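Local coordinates for protein putative phosphatase (Bacteroides thetaiotaomicron, PDB 3KYA) that is a putative phosphatase of unconfirmed function that binds zinc ions, joining an IPT/TIG domain to a beta-propeller-like array of antiparallel sheets, at residues 305-310 with 331-336. Sequence-based numbering, arbitrary orientation.
Sequences TIADPS and NHYFMR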
ATOM      1  N   THR A 305      24.098 -16.268 -19.479  1.00 15.69           N
ATOM      2  CA  THR A 305      24.065 -14.888 -19.937  1.00 15.68           C
ATOM      3  C   THR A 305      22.652 -14.467 -19.528  1.00 16.02           C
ATOM      4  O   THR A 305      21.704 -15.218 -19.769  1.00 16.03           O
ATOM      5  CB  THR A 305      24.302 -14.762 -21.441  1.00 16.10           C
ATOM      6  OG1 THR A 305      23.440 -15.665 -22.147  1.00 15.54           O
ATOM      7  CG2 THR A 305      25.759 -15.098 -21.781  1.00 16.25           C
ATOM      8  N   ILE A 306      22.470 -13.300 -18.917  1.00 15.56           N
ATOM      9  CA  ILE A 306      21.129 -12.950 -18.423  1.00 15.63           C
ATOM     10  C   ILE A 306      20.118 -12.464 -19.474  1.00 16.21           C
ATOM     11  O   ILE A 306      18.929 -12.638 -19.278  1.00 16.43           O
ATOM     12  CB  ILE A 306      21.181 -11.948 -17.218  1.00 15.60           C
ATOM     13  CG1 ILE A 306      21.524 -10.518 -17.660  1.00 15.49           C
ATOM     14  CG2 ILE A 306      22.157 -12.483 -16.146  1.00 14.55           C
ATOM     15  CD1 ILE A 306      21.516  -9.474 -16.496  1.00 14.80           C
ATOM     16  N   ALA A 307      20.598 -11.851 -20.556  1.00 16.68           N
ATOM     17  CA  ALA A 307      19.749 -11.301 -21.608  1.00 17.37           C
ATOM     18  C   ALA A 307      20.522 -11.183 -22.928  1.00 18.00           C
ATOM     19  O   ALA A 307      21.073 -12.169 -23.410  1.00 18.46           O
ATOM     20  CB  ALA A 307      19.186  -9.946 -21.184  1.00 16.79           C
ATOM     21  N   ASP A 308      20.593  -9.972 -23.475  1.00 18.37           N
ATOM     22  CA  ASP A 308      21.280  -9.710 -24.740  1.00 18.96           C
ATOM     23  C   ASP A 308      22.655  -9.093 -24.521  1.00 18.52           C
ATOM     24  O   ASP A 308      23.015  -8.780 -23.388  1.00 18.22           O
ATOM     25  CB  ASP A 308      20.411  -8.782 -25.569  1.00 19.00           C
ATOM     26  CG  ASP A 308      19.108  -9.410 -25.911  1.00 21.95           C
ATOM     27  OD1 ASP A 308      19.135 -10.471 -26.585  1.00 24.42           O
ATOM     28  OD2 ASP A 308      18.073  -8.838 -25.508  1.00 26.54           O
ATOM     29  N   PRO A 309      23.441  -8.944 -25.599  1.00 17.74           N
ATOM     30  CA  PRO A 309      24.771  -8.355 -25.426  1.00 17.25           C
ATOM     31  C   PRO A 309      24.733  -6.900 -24.987  1.00 16.62           C
ATOM     32  O   PRO A 309      23.724  -6.216 -25.182  1.00 16.48           O
ATOM     33  CB  PRO A 309      25.382  -8.458 -26.832  1.00 17.15           C
ATOM     34  CG  PRO A 309      24.670  -9.592 -27.461  1.00 17.78           C
ATOM     35  CD  PRO A 309      23.275  -9.517 -26.947  1.00 17.82           C
ATOM     36  N   SER A 310      25.836  -6.445 -24.406  1.00 15.84           N
ATOM     37  CA  SER A 310      25.980  -5.073 -23.944  1.00 15.79           C
ATOM     38  C   SER A 310      24.979  -4.778 -22.822  1.00 15.43           C
ATOM     39  O   SER A 310      24.213  -3.821 -22.896  1.00 15.61           O
ATOM     40  CB  SER A 310      25.834  -4.097 -25.115  1.00 15.59           C
ATOM     41  OG  SER A 310      26.841  -4.356 -26.094  1.00 15.20           O
ATOM     42  N   ASN A 331      19.509  -0.622 -19.105  1.00 15.51           N
ATOM     43  CA  ASN A 331      18.256  -0.988 -19.778  1.00 15.31           C
ATOM     44  C   ASN A 331      16.980  -0.895 -18.926  1.00 14.71           C
ATOM     45  O   ASN A 331      15.903  -1.319 -19.343  1.00 14.27           O
ATOM     46  CB  ASN A 331      18.436  -2.332 -20.491  1.00 15.55           C
ATOM     47  CG  ASN A 331      19.268  -2.190 -21.764  1.00 16.11           C
ATOM     48  OD1 ASN A 331      18.884  -1.460 -22.688  1.00 16.65           O
ATOM     49  ND2 ASN A 331      20.389  -2.897 -21.829  1.00 14.67           N
ATOM     50  N   HIS A 332      17.132  -0.326 -17.732  1.00 14.20           N
ATOM     51  CA  HIS A 332      16.027   0.127 -16.884  1.00 13.50           C
ATOM     52  C   HIS A 332      15.069  -0.904 -16.280  1.00 13.27           C
ATOM     53  O   HIS A 332      13.873  -0.658 -16.174  1.00 13.47           O
ATOM     54  CB  HIS A 332      15.263   1.215 -17.677  1.00 13.10           C
ATOM     55  CG  HIS A 332      16.174   2.107 -18.462  1.00 13.56           C
ATOM     56  ND1 HIS A 332      17.084   2.953 -17.859  1.00 13.70           N
ATOM     57  CD2 HIS A 332      16.360   2.242 -19.797  1.00 14.43           C
ATOM     58  CE1 HIS A 332      17.787   3.574 -18.793  1.00 15.40           C
ATOM     59  NE2 HIS A 332      17.364   3.164 -19.978  1.00 13.82           N
ATOM     60  N   TYR A 333      15.614  -2.027 -15.821  1.00 13.13           N
ATOM     61  CA  TYR A 333      14.821  -3.039 -15.120  1.00 13.39           C
ATOM     62  C   TYR A 333      15.680  -3.938 -14.219  1.00 13.24           C
ATOM     63  O   TYR A 333      16.910  -3.911 -14.292  1.00 13.76           O
ATOM     64  CB  TYR A 333      13.992  -3.896 -16.114  1.00 13.35           C
ATOM     65  CG  TYR A 333      14.792  -4.860 -16.992  1.00 13.69           C
ATOM     66  CD1 TYR A 333      15.652  -4.393 -17.976  1.00 15.36           C
ATOM     67  CD2 TYR A 333      14.646  -6.238 -16.864  1.00 13.94           C
ATOM     68  CE1 TYR A 333      16.376  -5.278 -18.788  1.00 15.40           C
ATOM     69  CE2 TYR A 333      15.364  -7.124 -17.666  1.00 13.33           C
ATOM     70  CZ  TYR A 333      16.220  -6.637 -18.631  1.00 14.66           C
ATOM     71  OH  TYR A 333      16.930  -7.513 -19.429  1.00 16.19           O
ATOM     72  N   PHE A 334      15.006  -4.693 -13.351  1.00 13.65           N
ATOM     73  CA  PHE A 334      15.610  -5.714 -12.507  1.00 13.27           C
ATOM     74  C   PHE A 334      15.076  -7.097 -12.887  1.00 13.32           C
ATOM     75  O   PHE A 334      13.869  -7.261 -13.191  1.00 13.53           O
ATOM     76  CB  PHE A 334      15.294  -5.526 -10.991  1.00 13.42           C
ATOM     77  CG  PHE A 334      16.051  -4.423 -10.314  1.00 12.64           C
ATOM     78  CD1 PHE A 334      15.561  -3.130 -10.310  1.00 13.27           C
ATOM     79  CD2 PHE A 334      17.224  -4.696  -9.603  1.00 13.75           C
ATOM     80  CE1 PHE A 334      16.273  -2.103  -9.679  1.00 12.93           C
ATOM     81  CE2 PHE A 334      17.928  -3.679  -8.984  1.00 11.70           C
ATOM     82  CZ  PHE A 334      17.438  -2.387  -9.015  1.00 12.97           C
HETATM   83  N   MSE A 335      15.977  -8.074 -12.867  1.00 12.97           N
HETATM   84  CA  MSE A 335      15.642  -9.473 -13.030  1.00 13.36           C
HETATM   85  C   MSE A 335      15.814 -10.137 -11.656  1.00 13.34           C
HETATM   86  O   MSE A 335      16.496  -9.593 -10.773  1.00 13.52           O
HETATM   87  CB  MSE A 335      16.539 -10.144 -14.072  1.00 13.48           C
HETATM   88  CG  MSE A 335      16.497  -9.500 -15.455  1.00 12.88           C
HETATM   89 SE   MSE A 335      17.530 -10.482 -16.773  0.75 13.08          SE
HETATM   90  CE  MSE A 335      16.314 -11.971 -17.015  1.00 10.92           C
ATOM     91  N   ARG A 336      15.173 -11.286 -11.472  1.00 13.21           N
ATOM     92  CA  ARG A 336      15.262 -12.050 -10.245  1.00 13.30           C
ATOM     93  C   ARG A 336      15.795 -13.433 -10.563  1.00 13.90           C
ATOM     94  O   ARG A 336      15.398 -14.046 -11.555  1.00 14.16           O
ATOM     95  CB  ARG A 336      13.909 -12.162  -9.566  1.00 13.52           C
ATOM     96  CG  ARG A 336      13.900 -12.855  -8.196  1.00 13.64           C
ATOM     97  CD  ARG A 336      12.465 -12.869  -7.654  1.00 15.70           C
ATOM     98  NE  ARG A 336      12.305 -13.398  -6.294  1.00 17.84           N
ATOM     99  CZ  ARG A 336      12.399 -14.683  -5.971  1.00 18.14           C
ATOM    100  NH1 ARG A 336      12.704 -15.579  -6.891  1.00 20.62           N
ATOM    101  NH2 ARG A 336      12.217 -15.078  -4.722  1.00 17.79           N
TER
HETATM  102  O   HOH W   1      22.221  -2.420 -24.300  1.00 16.68           O
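N331 faces S310 across a water: the water donates to S310 O at 2.8 Å and accepts from N331 ND2 at 3.1 Å, while the amide nitrogen itself stays 4.1 Å from that carbonyl. The same oxygen also accepts a hydrogen bond from N330 ND2, so the water and this amide both hold it. Two residues on, Y333 has CG set between its backbone N and carbonyl carbon (chi1 70°), which sends the ring over toward the loop. Its hydroxyl meets the methyl of A307, OH to CB 3.8 Å, but its polar partner is W311 NE1, a hydrogen bond that ties the phenol end to the same loop. Farthest along comes M335, modelled as selenomethionine. Its chain runs extended to the selenium and then bends (chi3 74°), bringing both SE and CE onto I306: CE lies 3.5 Å from I306 O, and SE 4.0 Å from I306 CB. The bulky selenium thus rests against the side of I306, which also touches F313, F326 and P349 on the other three strands of M335's sheet. Apart from the water bridge the contact is van der Waals, part of it against the I306 carbonyl. The loop leaving the outer strand 300-305 of one four-stranded antiparallel sheet leans here on an inner strand of the next, an inter-blade junction consistent with a beta-propeller.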